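Local structure of transcriptional regulator URE2 (Saccharomyces cerevisiae, 1K0D) at residues Y20-H25 with Y45-L50; V164-L169 with E236-Y241; P204-G209 with Y241-H246. The protein represses genes of nitrogen utilization by sequestering GATA activators in the cytoplasm, and has glutathione peroxidase activity; the part described here is its glutathione S-transferase-like region. All blocks are in the same frame, centred on the assembly; numbering follows the deposited sequence.

Interaction 1 of 3, residues Y20-H25 with Y45-L50; sequences YTLFSH and YNTIFL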
loop_
_atom_site.group_PDB
_atom_site.type_symbol
_atom_site.label_atom_id
_atom_site.label_comp_id
_atom_site.label_asym_id
_atom_site.label_seq_id
_atom_site.Cartn_x
_atom_site.Cartn_y
_atom_site.Cartn_z
ATOM N N TYR B 20 17.907 1.305 14.586
ATOM C CA TYR B 20 16.590 1.784 14.190
ATOM C C TYR B 20 15.675 2.007 15.379
ATOM O O TYR B 20 15.758 1.305 16.378
ATOM C CB TYR B 20 15.920 0.777 13.246
ATOM C CG TYR B 20 16.772 0.399 12.064
ATOM C CD1 TYR B 20 17.858 -0.463 12.216
ATOM C CD2 TYR B 20 16.528 0.941 10.798
ATOM C CE1 TYR B 20 18.685 -0.773 11.145
ATOM C CE2 TYR B 20 17.351 0.635 9.716
ATOM C CZ TYR B 20 18.429 -0.221 9.899
ATOM O OH TYR B 20 19.271 -0.511 8.852
ATOM N N THR B 21 14.799 2.997 15.258
ATOM C CA THR B 21 13.834 3.294 16.301
ATOM C C THR B 21 12.480 3.091 15.641
ATOM O O THR B 21 12.196 3.665 14.586
ATOM C CB THR B 21 13.939 4.755 16.797
ATOM O OG1 THR B 21 15.249 4.991 17.332
ATOM C CG2 THR B 21 12.899 5.026 17.876
ATOM N N LEU B 22 11.649 2.261 16.247
ATOM C CA LEU B 22 10.334 1.996 15.691
ATOM C C LEU B 22 9.231 2.611 16.535
ATOM O O LEU B 22 9.158 2.370 17.740
ATOM C CB LEU B 22 10.103 0.488 15.580
ATOM C CG LEU B 22 8.678 0.030 15.250
ATOM C CD1 LEU B 22 8.300 0.494 13.843
ATOM C CD2 LEU B 22 8.590 -1.498 15.354
ATOM N N PHE B 23 8.388 3.421 15.906
ATOM C CA PHE B 23 7.259 4.015 16.606
ATOM C C PHE B 23 6.069 3.133 16.308
ATOM O O PHE B 23 5.794 2.832 15.153
ATOM C CB PHE B 23 6.992 5.432 16.122
ATOM C CG PHE B 23 8.028 6.410 16.556
ATOM C CD1 PHE B 23 9.142 6.656 15.767
ATOM C CD2 PHE B 23 7.901 7.075 17.769
ATOM C CE1 PHE B 23 10.120 7.559 16.178
ATOM C CE2 PHE B 23 8.868 7.975 18.189
ATOM C CZ PHE B 23 9.982 8.219 17.391
ATOM N N SER B 24 5.366 2.715 17.355
ATOM C CA SER B 24 4.222 1.832 17.192
ATOM C C SER B 24 3.233 2.006 18.342
ATOM O O SER B 24 3.236 3.025 19.036
ATOM C CB SER B 24 4.719 0.382 17.151
ATOM O OG SER B 24 3.651 -0.531 16.977
ATOM N N HIS B 25 2.380 1.004 18.521
ATOM C CA HIS B 25 1.396 0.992 19.596
ATOM C C HIS B 25 1.263 -0.463 20.031
ATOM O O HIS B 25 1.282 -1.364 19.197
ATOM C CB HIS B 25 0.053 1.533 19.108
ATOM C CG HIS B 25 -0.951 1.717 20.201
ATOM N ND1 HIS B 25 -1.607 0.660 20.796
ATOM C CD2 HIS B 25 -1.397 2.835 20.823
ATOM C CE1 HIS B 25 -2.414 1.119 21.736
ATOM N NE2 HIS B 25 -2.305 2.436 21.774
ATOM N N TYR B 45 16.758 -2.897 16.874
ATOM C CA TYR B 45 15.901 -1.726 17.010
ATOM C C TYR B 45 15.329 -1.496 18.403
ATOM O O TYR B 45 15.340 -2.382 19.249
ATOM C CB TYR B 45 14.737 -1.849 16.024
ATOM C CG TYR B 45 13.789 -2.987 16.346
ATOM C CD1 TYR B 45 12.579 -2.749 17.002
ATOM C CD2 TYR B 45 14.104 -4.305 16.007
ATOM C CE1 TYR B 45 11.704 -3.791 17.311
ATOM C CE2 TYR B 45 13.233 -5.359 16.315
ATOM C CZ TYR B 45 12.036 -5.089 16.967
ATOM O OH TYR B 45 11.171 -6.116 17.286
ATOM N N ASN B 46 14.821 -0.286 18.611
ATOM C CA ASN B 46 14.189 0.116 19.865
ATOM C C ASN B 46 12.767 0.532 19.504
ATOM O O ASN B 46 12.557 1.256 18.524
ATOM C CB ASN B 46 14.914 1.313 20.478
ATOM C CG ASN B 46 14.182 1.887 21.682
ATOM O OD1 ASN B 46 14.409 3.036 22.075
ATOM N ND2 ASN B 46 13.304 1.085 22.280
ATOM N N THR B 47 11.793 0.073 20.284
ATOM C CA THR B 47 10.402 0.413 20.022
ATOM C C THR B 47 9.851 1.437 21.009
ATOM O O THR B 47 10.029 1.313 22.219
ATOM C CB THR B 47 9.489 -0.829 20.083
ATOM O OG1 THR B 47 9.959 -1.821 19.164
ATOM C CG2 THR B 47 8.058 -0.452 19.712
ATOM N N ILE B 48 9.184 2.455 20.480
ATOM C CA ILE B 48 8.568 3.471 21.317
ATOM C C ILE B 48 7.066 3.358 21.115
ATOM O O ILE B 48 6.569 3.521 19.994
ATOM C CB ILE B 48 9.009 4.893 20.925
ATOM C CG1 ILE B 48 10.506 5.064 21.176
ATOM C CG2 ILE B 48 8.201 5.916 21.716
ATOM C CD1 ILE B 48 11.032 6.459 20.830
ATOM N N PHE B 49 6.340 3.055 22.184
ATOM C CA PHE B 49 4.896 2.944 22.074
ATOM C C PHE B 49 4.266 4.306 22.319
ATOM O O PHE B 49 4.285 4.819 23.440
ATOM C CB PHE B 49 4.343 1.917 23.069
ATOM C CG PHE B 49 4.839 0.517 22.830
ATOM C CD1 PHE B 49 5.984 0.049 23.469
ATOM C CD2 PHE B 49 4.187 -0.320 21.931
ATOM C CE1 PHE B 49 6.476 -1.234 23.217
ATOM C CE2 PHE B 49 4.669 -1.603 21.670
ATOM C CZ PHE B 49 5.819 -2.059 22.315
ATOM N N LEU B 50 3.726 4.895 21.256
ATOM C CA LEU B 50 3.078 6.193 21.351
ATOM C C LEU B 50 1.756 6.067 22.093
ATOM O O LEU B 50 0.937 5.201 21.786
ATOM C CB LEU B 50 2.821 6.774 19.955
ATOM C CG LEU B 50 4.035 7.209 19.132
ATOM C CD1 LEU B 50 3.583 7.717 17.773
ATOM C CD2 LEU B 50 4.789 8.303 19.881
#
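With CG1 of Ile48 anti to its own carbonyl carbon (chi1 -65°) and CG of Phe23 placed likewise (chi1 -71°), the two side chains run side by side from neighbouring strands, and Ile48 CD1 reaches Phe23 CE2 at 3.7 Å. The extended end of Ile48 also crosses toward Thr21, CD1 lying 3.8 Å from Thr21 CG2, while Leu50 CD2 meets Phe23 CD2 at 4.0 Å. Helix 7-11 packs on Thr21, Ile48 and Leu50 here, and the ring of Phe62 meets Phe23. On the other face Leu22 lies beside Thr47, its CD2 4.1 Å from Thr47 OG1, and CG2 of Thr47 lies above one face of the Phe49 ring, offset toward its rim; helix 29-40 packs against Leu22 and Tyr45 there.

Strands 20-24 and 45-49 are parallel neighbours, the two strands of the beta-alpha-beta unit in the thioredoxin-like N-terminal domain of the glutathione S-transferase fold. Their backbones are joined by five hydrogen bonds. Leu22 is bonded through both its peptide groups: its N donates to Asn46 O at 2.6 Å, and its O accepts from Ile48 N at 2.7 Å. Ser24 repeats the pattern with Ile48 O and Leu50 N.

Leu50 touches Val71, a glutathione-binding residue. Main-chain bonds thus set the register of the pair, apolar contacts form on both faces, and Leu50 brings the end of the strand next to the glutathione site.

Interaction 2 of 3, residues V164-L169 with E236-Y241; sequences VVEMAL and EFPEVY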
loop_
_atom_site.group_PDB
_atom_site.type_symbol
_atom_site.label_atom_id
_atom_site.label_comp_id
_atom_site.label_asym_id
_atom_site.label_seq_id
_atom_site.Cartn_x
_atom_site.Cartn_y
_atom_site.Cartn_z
ATOM N N VAL B 164 -8.933 -15.543 -1.309
ATOM C CA VAL B 164 -7.943 -15.339 -2.368
ATOM C C VAL B 164 -6.606 -15.928 -1.912
ATOM O O VAL B 164 -5.903 -16.582 -2.686
ATOM C CB VAL B 164 -7.750 -13.834 -2.685
ATOM C CG1 VAL B 164 -6.654 -13.649 -3.720
ATOM C CG2 VAL B 164 -9.056 -13.243 -3.196
ATOM N N VAL B 165 -6.259 -15.700 -0.652
ATOM C CA VAL B 165 -5.012 -16.232 -0.107
ATOM C C VAL B 165 -5.079 -17.763 -0.008
ATOM O O VAL B 165 -4.123 -18.467 -0.348
ATOM C CB VAL B 165 -4.723 -15.650 1.297
ATOM C CG1 VAL B 165 -3.473 -16.282 1.875
ATOM C CG2 VAL B 165 -4.557 -14.132 1.207
ATOM N N GLU B 166 -6.215 -18.269 0.459
ATOM C CA GLU B 166 -6.421 -19.707 0.600
ATOM C C GLU B 166 -6.237 -20.389 -0.756
ATOM O O GLU B 166 -5.487 -21.356 -0.879
ATOM C CB GLU B 166 -7.832 -19.985 1.127
ATOM C CG GLU B 166 -8.145 -21.460 1.325
ATOM C CD GLU B 166 -7.427 -22.059 2.523
ATOM O OE1 GLU B 166 -7.522 -23.292 2.721
ATOM O OE2 GLU B 166 -6.772 -21.302 3.275
ATOM N N MET B 167 -6.928 -19.875 -1.768
ATOM C CA MET B 167 -6.853 -20.420 -3.120
ATOM C C MET B 167 -5.409 -20.448 -3.631
ATOM O O MET B 167 -4.934 -21.476 -4.114
ATOM C CB MET B 167 -7.746 -19.590 -4.058
ATOM C CG MET B 167 -7.664 -19.960 -5.538
ATOM S SD MET B 167 -8.958 -19.159 -6.557
ATOM C CE MET B 167 -8.350 -17.437 -6.648
ATOM N N ALA B 168 -4.711 -19.321 -3.523
ATOM C CA ALA B 168 -3.329 -19.248 -3.976
ATOM C C ALA B 168 -2.462 -20.293 -3.270
ATOM O O ALA B 168 -1.643 -20.960 -3.905
ATOM C CB ALA B 168 -2.770 -17.851 -3.737
ATOM N N LEU B 169 -2.638 -20.433 -1.959
ATOM C CA LEU B 169 -1.855 -21.413 -1.206
ATOM C C LEU B 169 -2.207 -22.835 -1.651
ATOM O O LEU B 169 -1.329 -23.690 -1.784
ATOM C CB LEU B 169 -2.099 -21.253 0.298
ATOM C CG LEU B 169 -1.564 -19.966 0.935
ATOM C CD1 LEU B 169 -2.052 -19.859 2.373
ATOM C CD2 LEU B 169 -0.034 -19.958 0.877
ATOM N N GLU B 236 -12.208 -22.209 8.754
ATOM C CA GLU B 236 -12.619 -21.605 7.496
ATOM C C GLU B 236 -11.569 -21.593 6.391
ATOM O O GLU B 236 -11.915 -21.693 5.213
ATOM C CB GLU B 236 -13.093 -20.174 7.744
ATOM C CG GLU B 236 -14.436 -20.077 8.438
ATOM C CD GLU B 236 -14.871 -18.638 8.639
ATOM O OE1 GLU B 236 -14.646 -18.091 9.738
ATOM O OE2 GLU B 236 -15.424 -18.051 7.686
ATOM N N PHE B 237 -10.295 -21.463 6.755
ATOM C CA PHE B 237 -9.229 -21.416 5.753
ATOM C C PHE B 237 -8.022 -22.280 6.124
ATOM O O PHE B 237 -6.968 -21.770 6.502
ATOM C CB PHE B 237 -8.792 -19.959 5.533
ATOM C CG PHE B 237 -9.929 -19.031 5.194
ATOM C CD1 PHE B 237 -10.544 -18.269 6.182
ATOM C CD2 PHE B 237 -10.413 -18.950 3.893
ATOM C CE1 PHE B 237 -11.627 -17.442 5.878
ATOM C CE2 PHE B 237 -11.495 -18.126 3.579
ATOM C CZ PHE B 237 -12.103 -17.370 4.576
ATOM N N PRO B 238 -8.162 -23.610 5.997
ATOM C CA PRO B 238 -7.128 -24.604 6.306
ATOM C C PRO B 238 -5.710 -24.245 5.850
ATOM O O PRO B 238 -4.780 -24.235 6.654
ATOM C CB PRO B 238 -7.657 -25.864 5.618
ATOM C CG PRO B 238 -9.122 -25.719 5.774
ATOM C CD PRO B 238 -9.338 -24.267 5.396
ATOM N N GLU B 239 -5.545 -23.973 4.560
ATOM C CA GLU B 239 -4.228 -23.621 4.026
ATOM C C GLU B 239 -3.632 -22.387 4.718
ATOM O O GLU B 239 -2.448 -22.371 5.062
ATOM C CB GLU B 239 -4.315 -23.375 2.517
ATOM C CG GLU B 239 -4.481 -24.630 1.671
ATOM C CD GLU B 239 -3.271 -25.551 1.743
ATOM O OE1 GLU B 239 -2.136 -25.067 1.539
ATOM O OE2 GLU B 239 -3.452 -26.761 1.995
ATOM N N VAL B 240 -4.444 -21.355 4.914
ATOM C CA VAL B 240 -3.965 -20.142 5.574
ATOM C C VAL B 240 -3.544 -20.504 6.987
ATOM O O VAL B 240 -2.610 -19.923 7.538
ATOM C CB VAL B 240 -5.063 -19.049 5.640
ATOM C CG1 VAL B 240 -4.600 -17.894 6.513
ATOM C CG2 VAL B 240 -5.372 -18.544 4.240
ATOM N N TYR B 241 -4.226 -21.486 7.566
ATOM C CA TYR B 241 -3.912 -21.915 8.918
ATOM C C TYR B 241 -2.516 -22.519 9.028
ATOM O O TYR B 241 -1.746 -22.131 9.906
ATOM C CB TYR B 241 -4.946 -22.926 9.417
ATOM C CG TYR B 241 -4.717 -23.319 10.856
ATOM C CD1 TYR B 241 -4.943 -22.411 11.884
ATOM C CD2 TYR B 241 -4.212 -24.577 11.185
ATOM C CE1 TYR B 241 -4.670 -22.737 13.204
ATOM C CE2 TYR B 241 -3.933 -24.916 12.506
ATOM C CZ TYR B 241 -4.164 -23.990 13.508
ATOM O OH TYR B 241 -3.874 -24.303 14.814
#
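The N-terminal turn of helix 238-248 is bonded by a carboxylate from another helix of the all-helical C-terminal domain of the glutathione S-transferase fold: Glu166, on helix 148-176, reaches across to the first turn and takes up two backbone N-H groups. The N-cap residue, Phe237, has no polar side-chain atom to offer the turn; Glu166, distant in sequence, supplies acceptors for two of its amides. Glu239 N donates to Glu166 OE1 at 2.8 Å, on the syn lone pair of that oxygen. The second oxygen, OE2, accepts Val240 N, also at 2.8 Å and from the syn side but 20° out of the carboxylate plane. Two bonds to two consecutive amides fix the rotation of the group. The helix dipole and these N-H donors would probably stabilise its negative charge.

The side chain gets there by leaving its helix with CG anti to the backbone N (chi1 -179°) and then bending at chi2 (73°). CB of Glu166 meets the edge of the Phe237 ring. The carboxylate of Glu239 is directed elsewhere, to salt bridges with Arg173 and Lys242.

Beside this polar grip runs a strip of apolar contact. Val165 and Val240 cross at about a right angle, and Leu169 packs on the same turn; Trp243, one turn further along helix 238-248, touches both Val165 and Leu169. CD1 of Leu169 comes to 3.7 Å from Val240 CA, and Val165 CG1 lies 3.8 Å from Val240 CG2.

Interaction 3 of 3, residues P204-G209 with Y241-H246; sequences PVWLVG and YKWTKH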
loop_
_atom_site.group_PDB
_atom_site.type_symbol
_atom_site.label_atom_id
_atom_site.label_comp_id
_atom_site.label_asym_id
_atom_site.label_seq_id
_atom_site.Cartn_x
_atom_site.Cartn_y
_atom_site.Cartn_z
ATOM N N PRO B 204 5.636 -27.084 3.873
ATOM C CA PRO B 204 5.374 -25.641 3.865
ATOM C C PRO B 204 5.233 -25.047 2.465
ATOM O O PRO B 204 6.049 -25.299 1.582
ATOM C CB PRO B 204 6.569 -25.070 4.626
ATOM C CG PRO B 204 7.655 -26.038 4.305
ATOM C CD PRO B 204 6.959 -27.368 4.450
ATOM N N VAL B 205 4.183 -24.258 2.276
ATOM C CA VAL B 205 3.910 -23.624 0.994
ATOM C C VAL B 205 3.906 -22.098 1.149
ATOM O O VAL B 205 3.372 -21.569 2.122
ATOM C CB VAL B 205 2.563 -24.125 0.437
ATOM C CG1 VAL B 205 2.080 -23.231 -0.667
ATOM C CG2 VAL B 205 2.732 -25.542 -0.094
ATOM N N TRP B 206 4.512 -21.401 0.189
ATOM C CA TRP B 206 4.608 -19.944 0.234
ATOM C C TRP B 206 4.022 -19.264 -0.994
ATOM O O TRP B 206 3.910 -19.870 -2.056
ATOM C CB TRP B 206 6.071 -19.523 0.400
ATOM C CG TRP B 206 6.754 -20.229 1.522
ATOM C CD1 TRP B 206 7.697 -21.215 1.420
ATOM C CD2 TRP B 206 6.514 -20.047 2.923
ATOM N NE1 TRP B 206 8.058 -21.657 2.671
ATOM C CE2 TRP B 206 7.348 -20.958 3.612
ATOM C CE3 TRP B 206 5.672 -19.203 3.665
ATOM C CZ2 TRP B 206 7.366 -21.049 5.007
ATOM C CZ3 TRP B 206 5.689 -19.293 5.051
ATOM C CH2 TRP B 206 6.533 -20.211 5.707
ATOM N N LEU B 207 3.666 -17.992 -0.838
ATOM C CA LEU B 207 3.065 -17.206 -1.910
ATOM C C LEU B 207 3.956 -16.946 -3.121
ATOM O O LEU B 207 3.477 -16.977 -4.255
ATOM C CB LEU B 207 2.570 -15.866 -1.359
ATOM C CG LEU B 207 1.402 -15.918 -0.368
ATOM C CD1 LEU B 207 1.178 -14.543 0.238
ATOM C CD2 LEU B 207 0.153 -16.396 -1.084
ATOM N N VAL B 208 5.240 -16.686 -2.899
ATOM C CA VAL B 208 6.132 -16.408 -4.015
ATOM C C VAL B 208 7.424 -17.222 -4.024
ATOM O O VAL B 208 8.076 -17.403 -2.993
ATOM C CB VAL B 208 6.508 -14.901 -4.063
ATOM C CG1 VAL B 208 7.403 -14.616 -5.268
ATOM C CG2 VAL B 208 5.239 -14.047 -4.138
ATOM N N GLY B 209 7.778 -17.703 -5.213
ATOM C CA GLY B 209 9.000 -18.467 -5.408
ATOM C C GLY B 209 9.325 -19.570 -4.419
ATOM O O GLY B 209 10.497 -19.835 -4.150
ATOM N N TYR B 241 -4.226 -21.486 7.566
ATOM C CA TYR B 241 -3.912 -21.915 8.918
ATOM C C TYR B 241 -2.516 -22.519 9.028
ATOM O O TYR B 241 -1.746 -22.131 9.906
ATOM C CB TYR B 241 -4.946 -22.926 9.417
ATOM C CG TYR B 241 -4.717 -23.319 10.856
ATOM C CD1 TYR B 241 -4.943 -22.411 11.884
ATOM C CD2 TYR B 241 -4.212 -24.577 11.185
ATOM C CE1 TYR B 241 -4.670 -22.737 13.204
ATOM C CE2 TYR B 241 -3.933 -24.916 12.506
ATOM C CZ TYR B 241 -4.164 -23.990 13.508
ATOM O OH TYR B 241 -3.874 -24.303 14.814
ATOM N N LYS B 242 -2.187 -23.469 8.153
ATOM C CA LYS B 242 -0.862 -24.104 8.187
ATOM C C LYS B 242 0.223 -23.050 7.970
ATOM O O LYS B 242 1.212 -22.975 8.698
ATOM C CB LYS B 242 -0.722 -25.159 7.088
ATOM C CG LYS B 242 -1.729 -26.289 7.108
ATOM C CD LYS B 242 -1.336 -27.318 6.052
ATOM C CE LYS B 242 -2.496 -28.199 5.642
ATOM N NZ LYS B 242 -3.489 -27.425 4.849
ATOM N N TRP B 243 0.010 -22.259 6.928
ATOM C CA TRP B 243 0.882 -21.174 6.504
ATOM C C TRP B 243 1.215 -20.238 7.674
ATOM O O TRP B 243 2.383 -19.979 7.964
ATOM C CB TRP B 243 0.144 -20.445 5.384
ATOM C CG TRP B 243 0.754 -19.224 4.814
ATOM C CD1 TRP B 243 1.895 -19.141 4.071
ATOM C CD2 TRP B 243 0.160 -17.925 4.787
ATOM N NE1 TRP B 243 2.038 -17.869 3.563
ATOM C CE2 TRP B 243 0.985 -17.103 3.988
ATOM C CE3 TRP B 243 -0.996 -17.377 5.355
ATOM C CZ2 TRP B 243 0.686 -15.758 3.741
ATOM C CZ3 TRP B 243 -1.293 -16.039 5.108
ATOM C CH2 TRP B 243 -0.455 -15.247 4.306
ATOM N N THR B 244 0.187 -19.742 8.352
ATOM C CA THR B 244 0.387 -18.848 9.485
ATOM C C THR B 244 1.110 -19.556 10.628
ATOM O O THR B 244 1.973 -18.968 11.280
ATOM C CB THR B 244 -0.956 -18.314 10.028
ATOM O OG1 THR B 244 -1.765 -17.866 8.938
ATOM C CG2 THR B 244 -0.717 -17.141 10.980
ATOM N N LYS B 245 0.763 -20.817 10.880
ATOM C CA LYS B 245 1.419 -21.559 11.957
ATOM C C LYS B 245 2.893 -21.813 11.686
ATOM O O LYS B 245 3.709 -21.801 12.606
ATOM C CB LYS B 245 0.701 -22.884 12.234
ATOM C CG LYS B 245 -0.505 -22.723 13.153
ATOM C CD LYS B 245 -0.102 -22.019 14.444
ATOM C CE LYS B 245 -1.259 -21.915 15.429
ATOM N NZ LYS B 245 -1.647 -23.241 15.992
ATOM N N HIS B 246 3.244 -22.048 10.428
ATOM C CA HIS B 246 4.641 -22.268 10.097
ATOM C C HIS B 246 5.415 -21.008 10.468
ATOM O O HIS B 246 6.488 -21.080 11.056
ATOM C CB HIS B 246 4.814 -22.539 8.601
ATOM C CG HIS B 246 4.690 -23.982 8.221
ATOM N ND1 HIS B 246 5.546 -24.953 8.694
ATOM C CD2 HIS B 246 3.841 -24.610 7.374
ATOM C CE1 HIS B 246 5.232 -26.115 8.152
ATOM N NE2 HIS B 246 4.200 -25.936 7.348
#
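Trp206 and Trp243 meet where the loop between helices 148-176 and 214-217 passes helix 238-248, within the helical C-terminal domain of the glutathione S-transferase fold. Their indoles come together rim to rim: the six-membered ring of Trp206 and the five-membered ring of Trp243 have centroids 5.7 Å apart and planes at 54°, and neither covers the face of the other. The closest atoms are Trp206 CE3 and Trp243 CD1, at 3.8 Å.

Different first torsions bring the two indoles together. Trp243 extends from its helix with CG anti to the backbone N (chi1 176°), which carries the indole in among the loop residues. In Trp206, CG instead stands anti to the carbonyl carbon (chi1 -51°); although its CB points away from the helix, the six-membered ring swings back to it, so that CH2 also approaches His246 CB. Leu207 crosses the Trp243 indole at about a right angle and puts Leu207 CD1 3.7 Å from Trp243 CZ2, toward the benzo end, while Val205 O lies 3.4 Å from Trp243 CD1 at the pyrrole end. The loop therefore follows the length of the indole through three consecutive residues.

The indole N-H is satisfied by Asp216, whose OD1 accepts from both Trp243 NE1 and Leu207 N and so links the helix side chain to the loop backbone. The ring of Phe219 also meets that of Trp243.

One turn along the helix, His246 faces Pro204. The proline lies over one face of the imidazole in a CH-pi contact, with Pro204 CB 3.8 Å from the centroid of the His246 ring and close to the ring normal.

Overall arrangement
Interaction 1 belongs to the thioredoxin-like N-terminal domain, interactions 2 and 3 to the helical C-terminal domain, on the opposite side of the chain's centre; the centres of interactions 1 and 2 are about 32 Å apart. All three are partly buried. Regular main-chain pairing dominates the sheet contact, whereas a side-chain carboxylate bonded to backbone amides marks interaction 2, and interaction 3 rests on aromatic and apolar contacts. The latter two share helix 238-248 and adjoin directly: interaction 2 holds its first turn, interaction 3 the turns that follow. Between them Leu169 CD1 packs on Trp243 CB at 3.8 Å, and Leu169 O lies 3.6 Å from Val205 CG1, so helix 148-176 meets both helix 238-248 and the 204-209 segment.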